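Local atomic coordinates of nickel-dependent hydrogenase large subunit (Allochromatium vinosum, PDB entry 3MYR), a protein that catalyses the oxidation of molecular hydrogen at a nickel-iron centre, as the large subunit of a heterodimeric membrane-bound [NiFe] hydrogenase. Residues I10-G15 against A113-D118; R92-G97 against Q445-G450; H107-H112 against V258-A263; L287-G290 against A296-L299. One frame throughout, in Å; residues are numbered along the deposited sequence.

Contact 1 (I10-G15 against A113-D118)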
loop_
_atom_site.group_PDB
_atom_site.type_symbol
_atom_site.label_atom_id
_atom_site.label_comp_id
_atom_site.label_asym_id
_atom_site.label_seq_id
_atom_site.Cartn_x
_atom_site.Cartn_y
_atom_site.Cartn_z
ATOM N N ILE B 10 -11.466 -6.719 -9.606
ATOM C CA ILE B 10 -10.126 -7.209 -9.767
ATOM C C ILE B 10 -9.649 -7.510 -8.344
ATOM O O ILE B 10 -9.610 -6.624 -7.490
ATOM C CB ILE B 10 -9.229 -6.077 -10.409
ATOM C CG1 ILE B 10 -9.812 -5.710 -11.818
ATOM C CG2 ILE B 10 -7.721 -6.540 -10.593
ATOM C CD1 ILE B 10 -9.534 -6.815 -12.869
ATOM N N THR B 11 -9.203 -8.718 -8.105
ATOM C CA THR B 11 -8.615 -9.035 -6.806
ATOM C C THR B 11 -7.078 -9.106 -6.904
ATOM O O THR B 11 -6.501 -8.964 -7.975
ATOM C CB THR B 11 -9.161 -10.366 -6.301
ATOM O OG1 THR B 11 -8.855 -11.383 -7.273
ATOM C CG2 THR B 11 -10.752 -10.272 -6.144
ATOM N N ARG B 12 -6.425 -9.335 -5.774
ATOM C CA ARG B 12 -4.974 -9.330 -5.736
ATOM C C ARG B 12 -4.408 -8.039 -6.265
ATOM O O ARG B 12 -3.394 -8.034 -6.975
ATOM C CB ARG B 12 -4.401 -10.575 -6.429
ATOM C CG ARG B 12 -4.470 -11.740 -5.416
ATOM C CD ARG B 12 -3.925 -13.048 -5.997
ATOM N NE ARG B 12 -4.694 -13.507 -7.166
ATOM C CZ ARG B 12 -4.232 -13.611 -8.419
ATOM N NH1 ARG B 12 -2.990 -13.254 -8.770
ATOM N NH2 ARG B 12 -5.005 -14.157 -9.359
ATOM N N ILE B 13 -5.115 -6.947 -5.966
ATOM C CA ILE B 13 -4.525 -5.621 -6.000
ATOM C C ILE B 13 -4.858 -4.970 -4.663
ATOM O O ILE B 13 -5.541 -5.567 -3.798
ATOM C CB ILE B 13 -5.163 -4.749 -7.167
ATOM C CG1 ILE B 13 -6.690 -4.567 -6.945
ATOM C CG2 ILE B 13 -4.969 -5.415 -8.472
ATOM C CD1 ILE B 13 -7.327 -3.446 -7.805
ATOM N N GLU B 14 -4.440 -3.723 -4.514
ATOM C CA GLU B 14 -4.997 -2.887 -3.444
ATOM C C GLU B 14 -6.186 -2.085 -3.999
ATOM O O GLU B 14 -6.095 -1.492 -5.066
ATOM C CB GLU B 14 -3.928 -1.908 -2.944
ATOM C CG GLU B 14 -4.367 -1.184 -1.608
ATOM C CD GLU B 14 -5.627 -0.297 -1.777
ATOM O OE1 GLU B 14 -6.481 -0.271 -0.804
ATOM O OE2 GLU B 14 -5.766 0.354 -2.864
ATOM N N GLY B 15 -7.312 -2.125 -3.318
ATOM C CA GLY B 15 -8.409 -1.254 -3.641
ATOM C C GLY B 15 -9.349 -1.764 -4.702
ATOM O O GLY B 15 -9.397 -2.955 -4.995
ATOM N N ALA B 113 1.840 -13.757 -8.240
ATOM C CA ALA B 113 2.349 -15.089 -8.616
ATOM C C ALA B 113 1.209 -16.097 -8.982
ATOM O O ALA B 113 1.403 -16.948 -9.893
ATOM C CB ALA B 113 3.189 -15.624 -7.535
ATOM N N LEU B 114 0.015 -15.955 -8.363
ATOM C CA LEU B 114 -1.090 -16.865 -8.684
ATOM C C LEU B 114 -1.642 -16.722 -10.110
ATOM O O LEU B 114 -2.448 -17.569 -10.551
ATOM C CB LEU B 114 -2.233 -16.817 -7.675
ATOM C CG LEU B 114 -1.837 -17.231 -6.239
ATOM C CD1 LEU B 114 -3.063 -17.193 -5.293
ATOM C CD2 LEU B 114 -1.145 -18.607 -6.179
ATOM N N ASP B 115 -1.207 -15.681 -10.827
ATOM C CA ASP B 115 -1.436 -15.592 -12.274
ATOM C C ASP B 115 -0.577 -16.559 -13.092
ATOM O O ASP B 115 -0.862 -16.802 -14.271
ATOM C CB ASP B 115 -1.208 -14.177 -12.857
ATOM C CG ASP B 115 -2.148 -13.105 -12.247
ATOM O OD1 ASP B 115 -1.864 -11.859 -12.376
ATOM O OD2 ASP B 115 -3.122 -13.505 -11.576
ATOM N N TRP B 116 0.521 -17.016 -12.532
ATOM C CA TRP B 116 1.549 -17.700 -13.325
ATOM C C TRP B 116 1.737 -19.094 -12.752
ATOM O O TRP B 116 2.367 -19.937 -13.399
ATOM C CB TRP B 116 2.921 -16.989 -13.222
ATOM C CG TRP B 116 2.914 -15.541 -13.508
ATOM C CD1 TRP B 116 2.893 -14.505 -12.590
ATOM C CD2 TRP B 116 2.872 -14.932 -14.808
ATOM N NE1 TRP B 116 2.874 -13.306 -13.258
ATOM C CE2 TRP B 116 2.840 -13.533 -14.610
ATOM C CE3 TRP B 116 2.861 -15.441 -16.124
ATOM C CZ2 TRP B 116 2.808 -12.619 -15.692
ATOM C CZ3 TRP B 116 2.810 -14.547 -17.190
ATOM C CH2 TRP B 116 2.771 -13.144 -16.966
ATOM N N VAL B 117 1.366 -19.258 -11.471
ATOM C CA VAL B 117 1.615 -20.479 -10.696
ATOM C C VAL B 117 0.286 -21.180 -10.442
ATOM O O VAL B 117 -0.674 -20.557 -9.957
ATOM C CB VAL B 117 2.254 -20.125 -9.333
ATOM C CG1 VAL B 117 2.223 -21.306 -8.362
ATOM C CG2 VAL B 117 3.692 -19.583 -9.535
ATOM N N ASP B 118 0.209 -22.453 -10.816
ATOM C CA ASP B 118 -1.000 -23.255 -10.613
ATOM C C ASP B 118 -0.871 -24.068 -9.307
ATOM O O ASP B 118 -0.110 -25.030 -9.207
ATOM C CB ASP B 118 -1.183 -24.158 -11.839
ATOM C CG ASP B 118 -2.493 -24.966 -11.807
ATOM O OD1 ASP B 118 -3.034 -25.195 -10.707
ATOM O OD2 ASP B 118 -2.926 -25.451 -12.882
#
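Arg-12 and Asp-115 form a salt bridge between two loops. The grip is end-on: both terminal nitrogens of the guanidinium bind one carboxylate oxygen. Arg-12 NH1 lies 2.8 Å from Asp-115 OD2, and Arg-12 NH2 lies 3.0 Å from the same OD2. The oxygen sits close to the guanidinium plane, but the two flat groups are turned 67° apart. NH1 meets OD2 from above the carboxylate plane, and NH2 nearly along the C-O bond. The other oxygen, Asp-115 OD1, binds ND1 of His-550.

A methylene also packs on the guanidinium. Leu-114 CB lies over the centre of one guanidinium face, 3.8 Å from Arg-12 NH1. The arginine chain bends at its third torsion (chi3 -62°) and crosses Leu-114 at about a right angle. With an alanine in this place, Asp-115 OD2 would probably lose its positive mate, and a gap would open beside Leu-114.

Outside the segments, NH1 binds the carbonyl of Leu-111, and NE and NH2 bind the carbonyls of Gln-46 and Ala-47 of the small subunit. The contact sits at the subunit interface. It ties the loop between strands 5-7 and 17-24 to the end of helix 86-112, with helix 543-551 packed alongside through His-550.

Contact 2 (R92-G97 against Q445-G450)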
loop_
_atom_site.group_PDB
_atom_site.type_symbol
_atom_site.label_atom_id
_atom_site.label_comp_id
_atom_site.label_asym_id
_atom_site.label_seq_id
_atom_site.Cartn_x
_atom_site.Cartn_y
_atom_site.Cartn_z
ATOM N N ARG B 92 15.611 8.504 6.060
ATOM C CA ARG B 92 14.529 8.441 5.138
ATOM C C ARG B 92 14.861 7.507 3.959
ATOM O O ARG B 92 14.017 6.738 3.572
ATOM C CB ARG B 92 14.092 9.808 4.616
ATOM C CG ARG B 92 13.204 10.603 5.623
ATOM C CD ARG B 92 12.933 12.068 5.051
ATOM N NE ARG B 92 12.179 12.910 5.979
ATOM C CZ ARG B 92 11.815 14.160 5.710
ATOM N NH1 ARG B 92 12.032 14.671 4.466
ATOM N NH2 ARG B 92 11.176 14.859 6.638
ATOM N N ASN B 93 16.075 7.584 3.413
ATOM C CA ASN B 93 16.462 6.696 2.333
ATOM C C ASN B 93 16.342 5.240 2.762
ATOM O O ASN B 93 15.851 4.401 1.996
ATOM C CB ASN B 93 17.928 6.909 1.873
ATOM C CG ASN B 93 18.125 8.165 1.040
ATOM O OD1 ASN B 93 19.292 8.529 0.719
ATOM N ND2 ASN B 93 17.049 8.849 0.702
ATOM N N LEU B 94 16.899 4.912 3.932
ATOM C CA LEU B 94 16.816 3.552 4.445
ATOM C C LEU B 94 15.365 3.047 4.579
ATOM O O LEU B 94 15.026 1.907 4.184
ATOM C CB LEU B 94 17.515 3.491 5.812
ATOM C CG LEU B 94 19.057 3.494 5.752
ATOM C CD1 LEU B 94 19.664 3.857 7.138
ATOM C CD2 LEU B 94 19.579 2.095 5.287
ATOM N N MET B 95 14.479 3.896 5.094
ATOM C CA MET B 95 13.068 3.508 5.260
ATOM C C MET B 95 12.435 3.358 3.883
ATOM O O MET B 95 11.613 2.468 3.678
ATOM C CB MET B 95 12.338 4.582 6.079
ATOM C CG MET B 95 12.798 4.613 7.543
ATOM S SD MET B 95 11.940 5.902 8.522
ATOM C CE MET B 95 11.719 7.305 7.418
ATOM N N ILE B 96 12.782 4.239 2.938
ATOM C CA ILE B 96 12.239 4.101 1.583
ATOM C C ILE B 96 12.703 2.799 0.953
ATOM O O ILE B 96 11.897 2.038 0.435
ATOM C CB ILE B 96 12.620 5.305 0.657
ATOM C CG1 ILE B 96 11.949 6.565 1.160
ATOM C CG2 ILE B 96 12.320 5.015 -0.903
ATOM C CD1 ILE B 96 12.640 7.864 0.575
ATOM N N GLY B 97 13.992 2.506 1.033
ATOM C CA GLY B 97 14.528 1.225 0.471
ATOM C C GLY B 97 13.811 0.041 1.152
ATOM O O GLY B 97 13.367 -0.887 0.469
ATOM N N GLN B 445 23.198 -0.840 2.297
ATOM C CA GLN B 445 24.407 -0.939 3.096
ATOM C C GLN B 445 25.150 0.409 3.058
ATOM O O GLN B 445 25.612 0.873 4.080
ATOM C CB GLN B 445 25.364 -2.097 2.670
ATOM C CG GLN B 445 26.507 -2.411 3.760
ATOM C CD GLN B 445 25.922 -2.799 5.184
ATOM O OE1 GLN B 445 26.368 -2.312 6.250
ATOM N NE2 GLN B 445 24.921 -3.636 5.181
ATOM N N GLY B 446 25.131 1.098 1.921
ATOM C CA GLY B 446 25.896 2.336 1.792
ATOM C C GLY B 446 25.244 3.401 2.679
ATOM O O GLY B 446 25.930 4.156 3.362
ATOM N N TRP B 447 23.917 3.424 2.742
ATOM C CA TRP B 447 23.282 4.499 3.529
ATOM C C TRP B 447 23.415 4.210 5.020
ATOM O O TRP B 447 23.635 5.134 5.825
ATOM C CB TRP B 447 21.790 4.652 3.208
ATOM C CG TRP B 447 21.521 4.986 1.792
ATOM C CD1 TRP B 447 22.101 6.011 1.031
ATOM C CD2 TRP B 447 20.488 4.402 0.963
ATOM N NE1 TRP B 447 21.517 6.015 -0.240
ATOM C CE2 TRP B 447 20.545 5.049 -0.306
ATOM C CE3 TRP B 447 19.528 3.403 1.173
ATOM C CZ2 TRP B 447 19.730 4.680 -1.358
ATOM C CZ3 TRP B 447 18.690 3.070 0.126
ATOM C CH2 TRP B 447 18.780 3.725 -1.115
ATOM N N TYR B 448 23.313 2.932 5.383
ATOM C CA TYR B 448 23.521 2.521 6.776
ATOM C C TYR B 448 24.957 2.898 7.269
ATOM O O TYR B 448 25.140 3.513 8.378
ATOM C CB TYR B 448 23.282 1.016 6.945
ATOM C CG TYR B 448 23.571 0.523 8.365
ATOM C CD1 TYR B 448 22.595 0.610 9.343
ATOM C CD2 TYR B 448 24.821 -0.045 8.713
ATOM C CE1 TYR B 448 22.847 0.180 10.661
ATOM C CE2 TYR B 448 25.093 -0.507 10.018
ATOM C CZ TYR B 448 24.099 -0.360 10.985
ATOM O OH TYR B 448 24.301 -0.799 12.263
ATOM N N ASP B 449 25.957 2.510 6.478
ATOM C CA ASP B 449 27.339 2.810 6.837
ATOM C C ASP B 449 27.517 4.314 6.908
ATOM O O ASP B 449 28.289 4.807 7.707
ATOM C CB ASP B 449 28.344 2.259 5.791
ATOM C CG ASP B 449 28.402 0.757 5.781
ATOM O OD1 ASP B 449 28.009 0.114 6.822
ATOM O OD2 ASP B 449 28.840 0.209 4.732
ATOM N N GLY B 450 26.857 5.054 6.041
ATOM C CA GLY B 450 27.044 6.515 6.038
ATOM C C GLY B 450 26.395 7.131 7.282
ATOM O O GLY B 450 26.910 8.116 7.835
#
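Asn-93 lies over one face of the Trp-447 indole. Its CB stands 3.9 Å from the centroid of the six-membered ring, 17° off the ring normal, which makes a CH-pi contact. Trp-447 CG stands anti to the carbonyl carbon, and this lays the ring against Asn-93. The two side chains cross at about a right angle, and the amide plane is tilted 54° from the ring. Over the same face, the backbone oxygen Asn-93 O comes 3.7 Å from Trp-447 CZ3. Leu-287, from strand 281-288, also packs on the tryptophan.

Gly-97 lies one turn along the same helix face. The glycine suits this place, because a beta carbon there would press against Trp-447 CZ3.

Leu-94 carries the rest of the contact. Its CG packs 3.9 Å from Trp-447 CB, and the two side chains slide past each other in opposite directions. The branch CD2 continues to the next residue and lies 4.2 Å from Tyr-448 CB. The tyrosine ring then leads away toward helix 236-265, where its OH binds the carbonyl of Leu-239.

Replacing Trp-447 by an alanine would probably strip Asn-93 CB of the ring beneath it and leave a gap between the helices beside Gly-97 and Leu-94.

The axes of the two short helical segments approach to 9.5 Å, and their directions are 152° apart. This is an antiparallel helix pair with buried, mostly apolar packing. It joins two long helices, 86-112 and 426-456, consistent with the long-helix bundle of the [NiFe] hydrogenase large subunit.

Contact 3 (H107-H112 against V258-A263)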
loop_
_atom_site.group_PDB
_atom_site.type_symbol
_atom_site.label_atom_id
_atom_site.label_comp_id
_atom_site.label_asym_id
_atom_site.label_seq_id
_atom_site.Cartn_x
_atom_site.Cartn_y
_atom_site.Cartn_z
ATOM N N HIS B 107 4.322 -8.019 -3.473
ATOM C CA HIS B 107 3.548 -7.956 -4.716
ATOM C C HIS B 107 3.796 -9.215 -5.555
ATOM O O HIS B 107 2.866 -9.881 -6.039
ATOM C CB HIS B 107 3.907 -6.761 -5.649
ATOM C CG HIS B 107 3.134 -6.791 -6.913
ATOM N ND1 HIS B 107 3.665 -7.189 -8.121
ATOM C CD2 HIS B 107 1.810 -6.602 -7.128
ATOM C CE1 HIS B 107 2.722 -7.155 -9.042
ATOM N NE2 HIS B 107 1.585 -6.802 -8.462
ATOM N N PHE B 108 5.052 -9.541 -5.743
ATOM C CA PHE B 108 5.361 -10.665 -6.592
ATOM C C PHE B 108 4.731 -11.996 -6.089
ATOM O O PHE B 108 4.097 -12.701 -6.866
ATOM C CB PHE B 108 6.847 -10.848 -6.820
ATOM C CG PHE B 108 7.141 -12.037 -7.746
ATOM C CD1 PHE B 108 7.561 -13.261 -7.232
ATOM C CD2 PHE B 108 6.906 -11.921 -9.123
ATOM C CE1 PHE B 108 7.795 -14.389 -8.114
ATOM C CE2 PHE B 108 7.126 -12.978 -10.007
ATOM C CZ PHE B 108 7.580 -14.236 -9.494
ATOM N N TYR B 109 4.954 -12.365 -4.828
ATOM C CA TYR B 109 4.424 -13.631 -4.333
ATOM C C TYR B 109 2.936 -13.582 -4.081
ATOM O O TYR B 109 2.209 -14.439 -4.579
ATOM C CB TYR B 109 5.183 -14.166 -3.111
ATOM C CG TYR B 109 6.552 -14.597 -3.502
ATOM C CD1 TYR B 109 6.747 -15.799 -4.194
ATOM C CD2 TYR B 109 7.619 -13.745 -3.360
ATOM C CE1 TYR B 109 8.024 -16.173 -4.595
ATOM C CE2 TYR B 109 8.894 -14.092 -3.779
ATOM C CZ TYR B 109 9.078 -15.302 -4.416
ATOM O OH TYR B 109 10.328 -15.666 -4.858
ATOM N N HIS B 110 2.472 -12.585 -3.345
ATOM C CA HIS B 110 1.141 -12.682 -2.760
ATOM C C HIS B 110 0.074 -12.096 -3.641
ATOM O O HIS B 110 -1.088 -12.528 -3.577
ATOM C CB HIS B 110 1.152 -12.046 -1.341
ATOM C CG HIS B 110 2.184 -12.695 -0.475
ATOM N ND1 HIS B 110 3.160 -11.992 0.177
ATOM C CD2 HIS B 110 2.500 -14.013 -0.318
ATOM C CE1 HIS B 110 3.997 -12.837 0.768
ATOM N NE2 HIS B 110 3.599 -14.071 0.498
ATOM N N LEU B 111 0.464 -11.193 -4.530
ATOM C CA LEU B 111 -0.495 -10.581 -5.488
ATOM C C LEU B 111 -0.353 -11.083 -6.935
ATOM O O LEU B 111 -1.360 -11.370 -7.574
ATOM C CB LEU B 111 -0.458 -9.039 -5.466
ATOM C CG LEU B 111 -0.558 -8.419 -4.031
ATOM C CD1 LEU B 111 -0.713 -6.876 -4.136
ATOM C CD2 LEU B 111 -1.656 -8.900 -3.233
ATOM N N HIS B 112 0.865 -11.271 -7.427
ATOM C CA HIS B 112 1.054 -11.514 -8.842
ATOM C C HIS B 112 1.164 -13.025 -9.113
ATOM O O HIS B 112 0.618 -13.536 -10.102
ATOM C CB HIS B 112 2.387 -10.835 -9.326
ATOM C CG HIS B 112 2.404 -10.478 -10.803
ATOM N ND1 HIS B 112 1.377 -10.781 -11.677
ATOM C CD2 HIS B 112 3.331 -9.824 -11.543
ATOM C CE1 HIS B 112 1.647 -10.282 -12.885
ATOM N NE2 HIS B 112 2.816 -9.668 -12.813
ATOM N N VAL B 258 14.609 -12.786 -6.830
ATOM C CA VAL B 258 15.122 -12.592 -8.161
ATOM C C VAL B 258 15.268 -13.937 -8.932
ATOM O O VAL B 258 14.925 -13.986 -10.102
ATOM C CB VAL B 258 16.467 -11.815 -8.142
ATOM C CG1 VAL B 258 17.083 -11.745 -9.540
ATOM C CG2 VAL B 258 16.278 -10.450 -7.524
ATOM N N PRO B 259 15.866 -14.997 -8.322
ATOM C CA PRO B 259 15.995 -16.218 -9.138
ATOM C C PRO B 259 14.616 -16.846 -9.530
ATOM O O PRO B 259 14.481 -17.383 -10.650
ATOM C CB PRO B 259 16.798 -17.180 -8.224
ATOM C CG PRO B 259 17.577 -16.232 -7.293
ATOM C CD PRO B 259 16.541 -15.144 -7.007
ATOM N N ASP B 260 13.603 -16.712 -8.659
ATOM C CA ASP B 260 12.243 -17.227 -8.976
ATOM C C ASP B 260 11.663 -16.439 -10.116
ATOM O O ASP B 260 11.121 -17.021 -11.019
ATOM C CB ASP B 260 11.249 -17.055 -7.818
ATOM C CG ASP B 260 11.430 -18.101 -6.714
ATOM O OD1 ASP B 260 12.311 -18.997 -6.821
ATOM O OD2 ASP B 260 10.673 -18.031 -5.727
ATOM N N THR B 261 11.838 -15.124 -10.109
ATOM C CA THR B 261 11.298 -14.302 -11.220
ATOM C C THR B 261 11.928 -14.747 -12.564
ATOM O O THR B 261 11.226 -14.887 -13.578
ATOM C CB THR B 261 11.616 -12.793 -10.967
ATOM O OG1 THR B 261 10.956 -12.395 -9.759
ATOM C CG2 THR B 261 11.053 -11.951 -12.057
ATOM N N LEU B 262 13.250 -14.947 -12.559
ATOM C CA LEU B 262 13.940 -15.348 -13.781
ATOM C C LEU B 262 13.556 -16.755 -14.246
ATOM O O LEU B 262 13.278 -16.918 -15.430
ATOM C CB LEU B 262 15.484 -15.205 -13.696
ATOM C CG LEU B 262 16.019 -13.804 -13.314
ATOM C CD1 LEU B 262 17.588 -13.786 -13.201
ATOM C CD2 LEU B 262 15.553 -12.715 -14.236
ATOM N N ALA B 263 13.524 -17.744 -13.340
ATOM C CA ALA B 263 13.147 -19.116 -13.692
ATOM C C ALA B 263 11.703 -19.134 -14.255
ATOM O O ALA B 263 11.458 -19.784 -15.263
ATOM C CB ALA B 263 13.233 -20.058 -12.492
#
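Phe-108 and Tyr-109 reach segment 258-263 of helix 236-265 through different first torsions. In Phe-108, CG is anti to the backbone N (chi1 -179°), and this sends the ring out toward Thr-261. In Tyr-109, CG is anti to the carbonyl carbon (chi1 -69°), and this carries the hydroxyl across to Asp-260.

Thr-261 OG1 lies over the centre of one face of the Phe-108 ring, 3.9 Å from CZ of that ring. The threonine hydroxyl is hydrogen-bonded to the carbonyl of Tyr-257 in its own helix, which satisfies this buried polar atom. The two aromatic rings also pack together: Phe-108 CD1 stands over the centre of a Tyr-109 face.

Asp-260 OD2 comes to the edge of the tyrosine ring. The carboxylate and ring planes are 74° apart. Tyr-109 OH is modelled as donating to Asp-260 OD2 at 2.5 Å. This distance is doubtful, since the placement of OD2 is less sure.

Helix 86-112 ends here in a pi-type turn, where His-107 O accepts from both Leu-111 N and His-112 N. Chemically, the contact joins an aromatic face to a buried hydroxyl and, beside it, probably gives a buried carboxylate a phenol partner.

Contact 4 (L287-G290 against A296-L299)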
loop_
_atom_site.group_PDB
_atom_site.type_symbol
_atom_site.label_atom_id
_atom_site.label_comp_id
_atom_site.label_asym_id
_atom_site.label_seq_id
_atom_site.Cartn_x
_atom_site.Cartn_y
_atom_site.Cartn_z
ATOM N N LEU B 287 16.091 9.470 -3.887
ATOM C CA LEU B 287 17.161 8.805 -3.161
ATOM C C LEU B 287 18.507 9.518 -3.326
ATOM O O LEU B 287 19.446 9.002 -3.962
ATOM C CB LEU B 287 17.252 7.314 -3.439
ATOM C CG LEU B 287 15.943 6.574 -3.028
ATOM C CD1 LEU B 287 15.959 5.192 -3.725
ATOM C CD2 LEU B 287 15.817 6.413 -1.478
ATOM N N PRO B 288 18.610 10.702 -2.704
ATOM C CA PRO B 288 19.864 11.498 -2.808
ATOM C C PRO B 288 20.995 10.893 -1.945
ATOM O O PRO B 288 20.702 10.298 -0.925
ATOM C CB PRO B 288 19.440 12.872 -2.255
ATOM C CG PRO B 288 18.329 12.516 -1.234
ATOM C CD PRO B 288 17.537 11.422 -1.974
ATOM N N THR B 289 22.258 11.037 -2.356
ATOM C CA THR B 289 23.417 10.559 -1.613
ATOM C C THR B 289 23.683 11.401 -0.349
ATOM O O THR B 289 24.251 10.900 0.634
ATOM C CB THR B 289 24.737 10.621 -2.466
ATOM O OG1 THR B 289 24.880 11.945 -2.960
ATOM C CG2 THR B 289 24.715 9.648 -3.650
ATOM N N GLY B 290 23.214 12.647 -0.355
ATOM C CA GLY B 290 23.533 13.579 0.715
ATOM C C GLY B 290 22.297 14.231 1.300
ATOM O O GLY B 290 21.160 13.806 1.045
ATOM N N ALA B 296 20.606 16.002 -9.003
ATOM C CA ALA B 296 21.908 15.542 -9.567
ATOM C C ALA B 296 22.522 14.381 -8.770
ATOM O O ALA B 296 23.340 13.640 -9.274
ATOM C CB ALA B 296 22.944 16.746 -9.744
ATOM N N THR B 297 22.101 14.184 -7.528
ATOM C CA THR B 297 22.712 13.140 -6.674
ATOM C C THR B 297 21.802 11.903 -6.533
ATOM O O THR B 297 22.089 11.004 -5.751
ATOM C CB THR B 297 23.049 13.712 -5.247
ATOM O OG1 THR B 297 21.842 14.010 -4.489
ATOM C CG2 THR B 297 23.943 14.978 -5.347
ATOM N N PHE B 298 20.669 11.896 -7.249
ATOM C CA PHE B 298 19.643 10.864 -7.066
ATOM C C PHE B 298 20.185 9.487 -7.487
ATOM O O PHE B 298 20.859 9.345 -8.495
ATOM C CB PHE B 298 18.401 11.200 -7.903
ATOM C CG PHE B 298 17.460 12.224 -7.280
ATOM C CD1 PHE B 298 16.329 12.660 -8.005
ATOM C CD2 PHE B 298 17.662 12.722 -5.991
ATOM C CE1 PHE B 298 15.394 13.556 -7.453
ATOM C CE2 PHE B 298 16.772 13.647 -5.421
ATOM C CZ PHE B 298 15.616 14.071 -6.169
ATOM N N LEU B 299 19.837 8.445 -6.757
ATOM C CA LEU B 299 19.984 7.095 -7.298
ATOM C C LEU B 299 19.027 6.845 -8.518
ATOM O O LEU B 299 19.453 6.375 -9.567
ATOM C CB LEU B 299 19.739 6.068 -6.184
ATOM C CG LEU B 299 19.745 4.605 -6.648
ATOM C CD1 LEU B 299 21.135 4.335 -7.263
ATOM C CD2 LEU B 299 19.582 3.768 -5.434
HETATM O O HOH W 1 22.267 15.057 -1.993
#
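Leu-299 N donates to Leu-287 O at 2.9 Å, with an N-H...O angle of 159°, and this bond pins the two ends of the connection together, while a second backbone bond, from Thr-289 N to Thr-297 O at 3.4 Å, is weak.

Next to the Leu-299 to Leu-287 bond the two leucines pack, with Leu-287 CB 3.9 Å from Leu-299 CB. Leu-287 reaches on to helices 86-112 and 426-456, and Leu-299 touches Ala-443 of the latter. Between the two backbone bonds, Pro-288 faces Phe-298. The side chains cross obliquely, with Pro-288 CB 4.1 Å from Phe-298 CD2. Leu-293 packs on both.

The two threonines meet nearer the surface. Thr-289 OG1 lies 3.4 Å from Thr-297 CB. In Thr-297 the hydroxyl sits between the backbone N and the carbonyl carbon (chi1 69°). From there Thr-297 OG1 lies 3.5 Å from Pro-288 CB and bonds the carbonyl of Asp-294. Thr-297 OG1 also accepts from a water whose oxygen is 2.7 Å away, and that water takes a weak bond from the nitrogen of Gly-290.

The loop closing strands 281-288 and 300-305 is therefore held in two ways. Its inner side rests on one fairly straight backbone bond and apolar packing. Its outer side relies on polar links, two of them weak, in which one threonine hydroxyl serves both a carbonyl and a bridging water.

In the fold
Contacts 2 and 3 share helix 86-112, and segment 113-118 of contact 1 follows its end. Contact 2 uses the first half of the helix and contact 3 its last turns, with centres 24 Å apart. Contacts 1 and 3 touch: Arg-12 NH1 lies 2.8 Å from Leu-111 O, and their centres are 11 Å apart. Contacts 2 and 4 form a second touching pair, 12 Å between centres, where Leu-287 CD2 packs on Ile-96 and Trp-447. The two pairs lie apart; contacts 1 and 2 are on opposite sides of the chain's centre. The side chain of Arg-12 is about 14 Å from the bound nickel-iron centre. The side chain of Leu-287 is about 12 Å from the bound nickel-iron centre.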